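Long-range contacts in siderophore periplasmic binding protein (Thermobifida fusca, PDB 5DH0), which probably binds an iron-siderophore complex, presumably fuscachelin, outside the cytoplasmic membrane for uptake into the cell: residues A[140-145]-A[204-210]; A[53-57]-A[290-294]; A[199-203]-A[221-226]. All coordinates share one frame; numbering follows the deposited sequence.

Interaction 1: A[140-145]-A[204-210]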
loop_
_atom_site.group_PDB
_atom_site.type_symbol
_atom_site.label_atom_id
_atom_site.label_comp_id
_atom_site.label_asym_id
_atom_site.label_seq_id
_atom_site.Cartn_x
_atom_site.Cartn_y
_atom_site.Cartn_z
ATOM N N ALA A 140 1.343 21.263 -9.002
ATOM C CA ALA A 140 0.313 20.836 -9.925
ATOM C C ALA A 140 -0.907 20.398 -9.114
ATOM O O ALA A 140 -1.723 19.606 -9.581
ATOM C CB ALA A 140 0.824 19.701 -10.809
ATOM N N GLY A 141 -1.007 20.910 -7.885
ATOM C CA GLY A 141 -2.087 20.557 -6.974
ATOM C C GLY A 141 -3.036 21.714 -6.734
ATOM O O GLY A 141 -3.518 22.332 -7.688
ATOM N N SER A 142 -3.302 22.032 -5.468
ATOM C CA SER A 142 -4.236 23.121 -5.167
ATOM C C SER A 142 -3.721 24.484 -5.665
ATOM O O SER A 142 -4.498 25.419 -5.811
ATOM C CB SER A 142 -4.536 23.176 -3.664
ATOM O OG SER A 142 -3.377 23.464 -2.894
ATOM N N GLY A 143 -2.422 24.592 -5.947
ATOM C CA GLY A 143 -1.865 25.816 -6.503
ATOM C C GLY A 143 -2.551 26.284 -7.783
ATOM O O GLY A 143 -2.725 27.483 -8.009
ATOM N N LEU A 144 -2.947 25.323 -8.613
ATOM C CA LEU A 144 -3.621 25.574 -9.882
ATOM C C LEU A 144 -5.009 26.188 -9.717
ATOM O O LEU A 144 -5.278 27.289 -10.216
ATOM C CB LEU A 144 -3.750 24.267 -10.670
ATOM C CG LEU A 144 -2.665 23.927 -11.686
ATOM C CD1 LEU A 144 -2.926 22.549 -12.312
ATOM C CD2 LEU A 144 -2.635 25.001 -12.762
ATOM N N ARG A 145 -5.896 25.474 -9.021
ATOM C CA ARG A 145 -7.276 25.914 -8.931
ATOM C C ARG A 145 -7.352 27.202 -8.108
ATOM O O ARG A 145 -8.280 28.003 -8.281
ATOM C CB ARG A 145 -8.169 24.812 -8.352
ATOM C CG ARG A 145 -7.766 24.285 -6.986
ATOM C CD ARG A 145 -8.646 23.092 -6.601
ATOM N NE ARG A 145 -8.204 22.459 -5.361
ATOM C CZ ARG A 145 -7.379 21.420 -5.303
ATOM N NH1 ARG A 145 -6.907 20.866 -6.418
ATOM N NH2 ARG A 145 -7.035 20.924 -4.126
ATOM N N ASN A 204 0.570 14.722 -5.089
ATOM C CA ASN A 204 0.712 16.170 -5.183
ATOM C C ASN A 204 0.255 16.766 -6.511
ATOM O O ASN A 204 0.531 17.930 -6.783
ATOM C CB ASN A 204 2.178 16.564 -4.940
ATOM C CG ASN A 204 3.137 15.949 -5.964
ATOM O OD1 ASN A 204 2.769 15.063 -6.750
ATOM N ND2 ASN A 204 4.380 16.411 -5.949
ATOM N N ALA A 205 -0.424 15.988 -7.354
ATOM C CA ALA A 205 -0.741 16.502 -8.698
ATOM C C ALA A 205 -2.098 16.052 -9.244
ATOM O O ALA A 205 -2.512 14.908 -9.029
ATOM C CB ALA A 205 0.354 16.104 -9.671
ATOM N N TRP A 206 -2.781 16.970 -9.934
ATOM C CA TRP A 206 -3.971 16.651 -10.723
ATOM C C TRP A 206 -4.962 15.820 -9.909
ATOM O O TRP A 206 -5.142 16.069 -8.719
ATOM C CB TRP A 206 -3.542 15.935 -12.017
ATOM C CG TRP A 206 -2.471 16.739 -12.735
ATOM C CD1 TRP A 206 -2.520 18.066 -13.020
ATOM C CD2 TRP A 206 -1.198 16.278 -13.223
ATOM N NE1 TRP A 206 -1.370 18.472 -13.654
ATOM C CE2 TRP A 206 -0.544 17.389 -13.800
ATOM C CE3 TRP A 206 -0.565 15.037 -13.260
ATOM C CZ2 TRP A 206 0.712 17.295 -14.387
ATOM C CZ3 TRP A 206 0.697 14.952 -13.848
ATOM C CH2 TRP A 206 1.314 16.071 -14.398
ATOM N N GLY A 207 -5.568 14.812 -10.527
ATOM C CA GLY A 207 -6.547 13.987 -9.844
ATOM C C GLY A 207 -6.005 13.254 -8.634
ATOM O O GLY A 207 -6.767 12.931 -7.707
ATOM N N GLY A 208 -4.700 12.968 -8.639
ATOM C CA GLY A 208 -4.059 12.275 -7.531
ATOM C C GLY A 208 -4.088 13.129 -6.262
ATOM O O GLY A 208 -4.248 12.631 -5.150
ATOM N N GLU A 209 -3.925 14.433 -6.447
ATOM C CA GLU A 209 -3.953 15.364 -5.347
ATOM C C GLU A 209 -5.370 15.481 -4.778
ATOM O O GLU A 209 -5.537 15.611 -3.568
ATOM C CB GLU A 209 -3.429 16.729 -5.783
ATOM C CG GLU A 209 -3.014 17.597 -4.614
ATOM C CD GLU A 209 -4.108 18.583 -4.184
ATOM O OE1 GLU A 209 -5.201 18.558 -4.797
ATOM O OE2 GLU A 209 -3.871 19.382 -3.234
ATOM N N ILE A 210 -6.383 15.396 -5.639
ATOM C CA ILE A 210 -7.763 15.450 -5.163
ATOM C C ILE A 210 -8.142 14.196 -4.398
ATOM O O ILE A 210 -8.781 14.277 -3.347
ATOM C CB ILE A 210 -8.749 15.684 -6.313
ATOM C CG1 ILE A 210 -8.618 17.128 -6.779
ATOM C CG2 ILE A 210 -10.176 15.474 -5.835
ATOM C CD1 ILE A 210 -9.156 17.358 -8.136
HETATM O O HOH W 1 2.258 19.739 -6.317
HETATM O O HOH W 2 -1.758 20.604 -3.161
#
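A140 and W206 face each other where the two alpha/beta lobes of this periplasmic binding protein come together, the loop after strand 132-137 meeting the start of helix 206-213. W206 N donates a nearly straight hydrogen bond to A140 O (2.9 Å, 170°), and A205 CA lies 3.4 Å from that same A140 O in a CA-H...O contact. A140 CB sits over one indole face, 4.2 Å from the centroid of the W206 five-membered ring, in a CH-pi contact, a short methyl suiting the tight space beside the backbone bond. G141 suits its place because a CB would run into E209 CG and N204 O. With CG opposite its backbone N (chi1 -161°) and a bend at chi2, E209 turns its carboxylate to R145. This salt bridge is end-on, both terminal nitrogens gripping one oxygen: R145 NH2 reaches E209 OE1 on its syn lone pair at 3.1 Å, while R145 NH1 meets E209 OE1 from above the carboxylate plane at 3.3 Å. The two flat groups are twisted 48° apart, and S142 CA covers one guanidinium face. Backbone bond and ion pair thus join lobe to lobe, consistent with the two-lobed fold of periplasmic siderophore-binding proteins.

Interaction 2: A[53-57]-A[290-294]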
loop_
_atom_site.group_PDB
_atom_site.type_symbol
_atom_site.label_atom_id
_atom_site.label_comp_id
_atom_site.label_asym_id
_atom_site.label_seq_id
_atom_site.Cartn_x
_atom_site.Cartn_y
_atom_site.Cartn_z
ATOM N N GLU A 53 -9.546 28.855 -19.316
ATOM C CA GLU A 53 -10.521 28.289 -18.373
ATOM C C GLU A 53 -11.252 29.403 -17.627
ATOM O O GLU A 53 -12.432 29.278 -17.281
ATOM C CB GLU A 53 -9.826 27.348 -17.378
ATOM C CG GLU A 53 -9.287 26.044 -18.013
ATOM C CD GLU A 53 -8.057 26.253 -18.925
ATOM O OE1 GLU A 53 -7.518 27.388 -19.008
ATOM O OE2 GLU A 53 -7.642 25.272 -19.578
ATOM N N VAL A 54 -10.552 30.507 -17.396
ATOM C CA VAL A 54 -11.137 31.623 -16.664
ATOM C C VAL A 54 -12.193 32.357 -17.484
ATOM O O VAL A 54 -13.301 32.599 -16.993
ATOM C CB VAL A 54 -10.051 32.607 -16.210
ATOM C CG1 VAL A 54 -10.666 33.878 -15.611
ATOM C CG2 VAL A 54 -9.146 31.921 -15.200
ATOM N N VAL A 55 -11.863 32.708 -18.727
ATOM C CA VAL A 55 -12.808 33.447 -19.555
ATOM C C VAL A 55 -14.006 32.556 -19.925
ATOM O O VAL A 55 -15.147 33.032 -19.964
ATOM C CB VAL A 55 -12.141 34.046 -20.842
ATOM C CG1 VAL A 55 -11.171 35.152 -20.468
ATOM C CG2 VAL A 55 -11.459 32.973 -21.702
ATOM N N LEU A 56 -13.775 31.268 -20.165
ATOM C CA LEU A 56 -14.900 30.381 -20.458
ATOM C C LEU A 56 -15.911 30.347 -19.297
ATOM O O LEU A 56 -17.110 30.473 -19.518
ATOM C CB LEU A 56 -14.414 28.968 -20.786
ATOM C CG LEU A 56 -13.773 28.853 -22.181
ATOM C CD1 LEU A 56 -13.022 27.539 -22.352
ATOM C CD2 LEU A 56 -14.812 29.021 -23.287
ATOM N N GLU A 57 -15.429 30.202 -18.067
ATOM C CA GLU A 57 -16.318 30.054 -16.921
ATOM C C GLU A 57 -17.067 31.341 -16.618
ATOM O O GLU A 57 -18.175 31.308 -16.105
ATOM C CB GLU A 57 -15.529 29.600 -15.689
ATOM C CG GLU A 57 -15.108 28.131 -15.773
ATOM C CD GLU A 57 -14.264 27.674 -14.587
ATOM O OE1 GLU A 57 -14.143 26.440 -14.403
ATOM O OE2 GLU A 57 -13.711 28.535 -13.849
ATOM N N ARG A 290 -8.054 22.246 -13.230
ATOM C CA ARG A 290 -7.494 23.579 -13.360
ATOM C C ARG A 290 -8.307 24.621 -12.593
ATOM O O ARG A 290 -7.769 25.640 -12.207
ATOM C CB ARG A 290 -7.385 23.952 -14.835
ATOM C CG ARG A 290 -6.252 23.227 -15.536
ATOM C CD ARG A 290 -6.068 23.738 -16.933
ATOM N NE ARG A 290 -4.801 23.312 -17.521
ATOM C CZ ARG A 290 -4.248 23.891 -18.585
ATOM N NH1 ARG A 290 -4.853 24.917 -19.165
ATOM N NH2 ARG A 290 -3.090 23.450 -19.062
ATOM N N THR A 291 -9.595 24.361 -12.368
ATOM C CA THR A 291 -10.452 25.292 -11.622
ATOM C C THR A 291 -11.226 24.557 -10.529
ATOM O O THR A 291 -11.234 23.311 -10.501
ATOM C CB THR A 291 -11.462 26.012 -12.556
ATOM O OG1 THR A 291 -12.409 25.054 -13.061
ATOM C CG2 THR A 291 -10.739 26.700 -13.733
ATOM N N TYR A 292 -11.896 25.303 -9.642
ATOM C CA TYR A 292 -12.648 24.635 -8.579
ATOM C C TYR A 292 -13.843 23.899 -9.174
ATOM O O TYR A 292 -14.242 22.844 -8.675
ATOM C CB TYR A 292 -13.068 25.621 -7.477
ATOM C CG TYR A 292 -11.982 25.766 -6.409
ATOM C CD1 TYR A 292 -11.751 24.749 -5.490
ATOM C CD2 TYR A 292 -11.171 26.894 -6.345
ATOM C CE1 TYR A 292 -10.760 24.858 -4.534
ATOM C CE2 TYR A 292 -10.180 27.007 -5.391
ATOM C CZ TYR A 292 -9.980 25.986 -4.491
ATOM O OH TYR A 292 -9.001 26.079 -3.538
ATOM N N ALA A 293 -14.372 24.414 -10.280
ATOM C CA ALA A 293 -15.471 23.729 -10.964
ATOM C C ALA A 293 -15.014 22.393 -11.555
ATOM O O ALA A 293 -15.731 21.392 -11.504
ATOM C CB ALA A 293 -16.058 24.622 -12.049
ATOM N N GLN A 294 -13.809 22.368 -12.107
ATOM C CA GLN A 294 -13.271 21.120 -12.641
ATOM C C GLN A 294 -13.002 20.162 -11.491
ATOM O O GLN A 294 -13.371 18.985 -11.553
ATOM C CB GLN A 294 -11.998 21.372 -13.456
ATOM C CG GLN A 294 -12.277 21.906 -14.842
ATOM C CD GLN A 294 -11.014 22.132 -15.640
ATOM O OE1 GLN A 294 -9.962 21.548 -15.345
ATOM N NE2 GLN A 294 -11.113 22.954 -16.680
HETATM O O HOH W 3 -9.192 22.689 -18.822
HETATM O O HOH W 4 -14.291 27.494 -11.025
#
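E53 and T291 have the nearest CA atoms across the two segments, 7.4 Å apart, where helix 52-57 passes the start of helix 292-307, a gap that side chains fill. T291 is the N-cap of the second helix: T291 OG1, held by chi1 of 67° between its own N and carbonyl carbon, accepts from Q294 N at 3.2 Å. Its proton goes the other way, to the syn lone pair of E57 OE1, 2.6 Å from T291 OG1, so one hydroxyl serves both helices. The second carboxylate oxygen of E57 is taken by R160 in a salt bridge. T291 CG2, meanwhile, packs 3.8 Å from E53 CB. One turn before E57, the carboxylate of E53 reaches R290, whose extended chain brings R290 NH1 within 2.8 Å of E53 OE2; this salt bridge is bent (132°) and comes from above the carboxylate plane. Water 3 joins the same oxygen to Q294 NE2, while Q294 OE1 accepts from R290 N at 2.9 Å. An alanine in place of E53 would probably leave R290 without this charge partner and Q294 NE2 without its water link to the helix. Two helices are thereby joined through a threonine N-cap, whose hydroxyl caps one helix and binds a glutamate of the other.

Interaction 3: A[199-203]-A[221-226]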
loop_
_atom_site.group_PDB
_atom_site.type_symbol
_atom_site.label_atom_id
_atom_site.label_comp_id
_atom_site.label_asym_id
_atom_site.label_seq_id
_atom_site.Cartn_x
_atom_site.Cartn_y
_atom_site.Cartn_z
ATOM N N ALA A 199 2.098 6.273 -16.952
ATOM C CA ALA A 199 2.368 7.016 -15.745
ATOM C C ALA A 199 1.287 6.783 -14.661
ATOM O O ALA A 199 0.102 6.611 -14.969
ATOM C CB ALA A 199 2.499 8.482 -16.074
ATOM N N VAL A 200 1.731 6.745 -13.401
ATOM C CA VAL A 200 0.852 6.718 -12.227
ATOM C C VAL A 200 0.966 8.058 -11.502
ATOM O O VAL A 200 2.059 8.454 -11.097
ATOM C CB VAL A 200 1.208 5.566 -11.252
ATOM C CG1 VAL A 200 0.196 5.515 -10.078
ATOM C CG2 VAL A 200 1.275 4.221 -12.001
ATOM N N VAL A 201 -0.151 8.765 -11.357
ATOM C CA VAL A 201 -0.120 10.125 -10.817
ATOM C C VAL A 201 0.109 10.125 -9.302
ATOM O O VAL A 201 -0.350 9.235 -8.592
ATOM C CB VAL A 201 -1.412 10.873 -11.177
ATOM C CG1 VAL A 201 -1.469 12.265 -10.513
ATOM C CG2 VAL A 201 -1.517 10.980 -12.711
ATOM N N ASN A 202 0.861 11.117 -8.834
ATOM C CA ASN A 202 1.288 11.222 -7.451
ATOM C C ASN A 202 0.271 12.006 -6.579
ATOM O O ASN A 202 -0.673 12.614 -7.096
ATOM C CB ASN A 202 2.674 11.880 -7.413
ATOM C CG ASN A 202 3.477 11.524 -6.151
ATOM O OD1 ASN A 202 3.146 10.593 -5.420
ATOM N ND2 ASN A 202 4.547 12.260 -5.916
ATOM N N THR A 203 0.464 11.987 -5.265
ATOM C CA THR A 203 -0.463 12.651 -4.327
ATOM C C THR A 203 -0.432 14.172 -4.416
ATOM O O THR A 203 -1.309 14.839 -3.889
ATOM C CB THR A 203 -0.150 12.268 -2.872
ATOM O OG1 THR A 203 1.190 12.674 -2.567
ATOM C CG2 THR A 203 -0.284 10.742 -2.664
ATOM N N ALA A 221 2.437 2.278 -6.396
ATOM C CA ALA A 221 3.042 2.626 -7.671
ATOM C C ALA A 221 3.433 4.101 -7.732
ATOM O O ALA A 221 4.350 4.462 -8.464
ATOM C CB ALA A 221 2.104 2.271 -8.822
ATOM N N GLN A 222 2.748 4.957 -6.969
ATOM C CA GLN A 222 3.160 6.363 -6.847
ATOM C C GLN A 222 4.536 6.563 -6.242
ATOM O O GLN A 222 5.217 7.537 -6.563
ATOM C CB GLN A 222 2.205 7.161 -5.973
ATOM C CG GLN A 222 0.774 7.086 -6.333
ATOM C CD GLN A 222 -0.046 7.870 -5.363
ATOM O OE1 GLN A 222 -0.004 7.604 -4.157
ATOM N NE2 GLN A 222 -0.789 8.862 -5.869
ATOM N N GLN A 223 4.931 5.686 -5.332
ATOM C CA GLN A 223 6.110 5.967 -4.514
ATOM C C GLN A 223 7.411 6.324 -5.261
ATOM O O GLN A 223 8.099 7.255 -4.842
ATOM C CB GLN A 223 6.347 4.793 -3.562
ATOM C CG GLN A 223 5.238 4.694 -2.507
ATOM C CD GLN A 223 4.954 6.054 -1.841
ATOM O OE1 GLN A 223 3.974 6.738 -2.170
ATOM N NE2 GLN A 223 5.822 6.451 -0.913
ATOM N N PRO A 224 7.751 5.627 -6.371
ATOM C CA PRO A 224 9.000 6.032 -7.042
ATOM C C PRO A 224 8.987 7.468 -7.568
ATOM O O PRO A 224 10.026 7.953 -7.983
ATOM C CB PRO A 224 9.120 5.033 -8.208
ATOM C CG PRO A 224 8.359 3.847 -7.751
ATOM C CD PRO A 224 7.198 4.396 -6.959
ATOM N N ALA A 225 7.844 8.141 -7.549
ATOM C CA ALA A 225 7.786 9.495 -8.061
ATOM C C ALA A 225 8.511 10.486 -7.148
ATOM O O ALA A 225 8.885 11.569 -7.592
ATOM C CB ALA A 225 6.337 9.926 -8.260
ATOM N N GLY A 226 8.704 10.124 -5.880
ATOM C CA GLY A 226 9.163 11.085 -4.878
ATOM C C GLY A 226 8.317 12.352 -4.844
ATOM O O GLY A 226 7.134 12.298 -4.510
HETATM O O HOH W 5 4.004 9.638 -2.571
#
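Q222 stretches toward V201 with its CG opposite its own carbonyl carbon (chi1 -53°) and the chain extended beyond it, while N202 swings CG away from its backbone N (chi1 -156°) toward G226. Between them they fasten the 3-10 segment 221-225 to the end of strand 197-201, which runs antiparallel to both strand 187-193 and strand 230-234 in the mixed sheet of the second alpha/beta lobe. Q222 NE2 donates to V201 O at 2.8 Å and 166°, lying in the carbonyl plane on a lone pair, so a glutamine amide here acts much as a backbone N-H would. In return N202 ND2 donates to G226 O at 2.9 Å, from above the carbonyl plane, and also to N228 O, so the buried amide nitrogen has two backbone acceptors. The two amides stand almost perpendicular. G226 has a positive phi, easily adopted by a residue without CB, as the chain turns away from the 3-10 segment. Small residues allow the close fit: A221 CB lies 3.8 Å from V200 CG2, and A225 CB packs against the N202 amide, 3.8 Å from N202 ND2. T203 presents its methyl, CG2, 3.5 Å from Q222 OE1. Q223 starts away from the strand segment, yet its chain bends back; its NE2 binds E101 O of the second subunit, so this turn also touches the other copy of the protein in the assembly. On the other branch of that amide, water 5 donates to Q223 OE1 at 2.9 Å and to N202 OD1 at 3.1 Å.

In the fold
Interaction 1 sits between the other two, its centre 14 Å from that of interaction 2 and 13 Å from that of interaction 3, whose own centres are 26 Å apart on opposite sides of the chain's centre. Interaction 2 lies by the first lobe, that of the parallel sheet, and interaction 3 in the mixed-sheet lobe. Along the chain the segments come as 53-57, 140-145, 199-203, 204-210, 221-226 and 290-294, so the last segment of interaction 2 returns to the first lobe. R145 of helix 142-154 packs on Y292 of helix 292-307, and strand 197-201 leads into helix 206-213, whose E209 and W206 pack on T203 and V201; the three contacts thus form a touching chain from lobe to lobe.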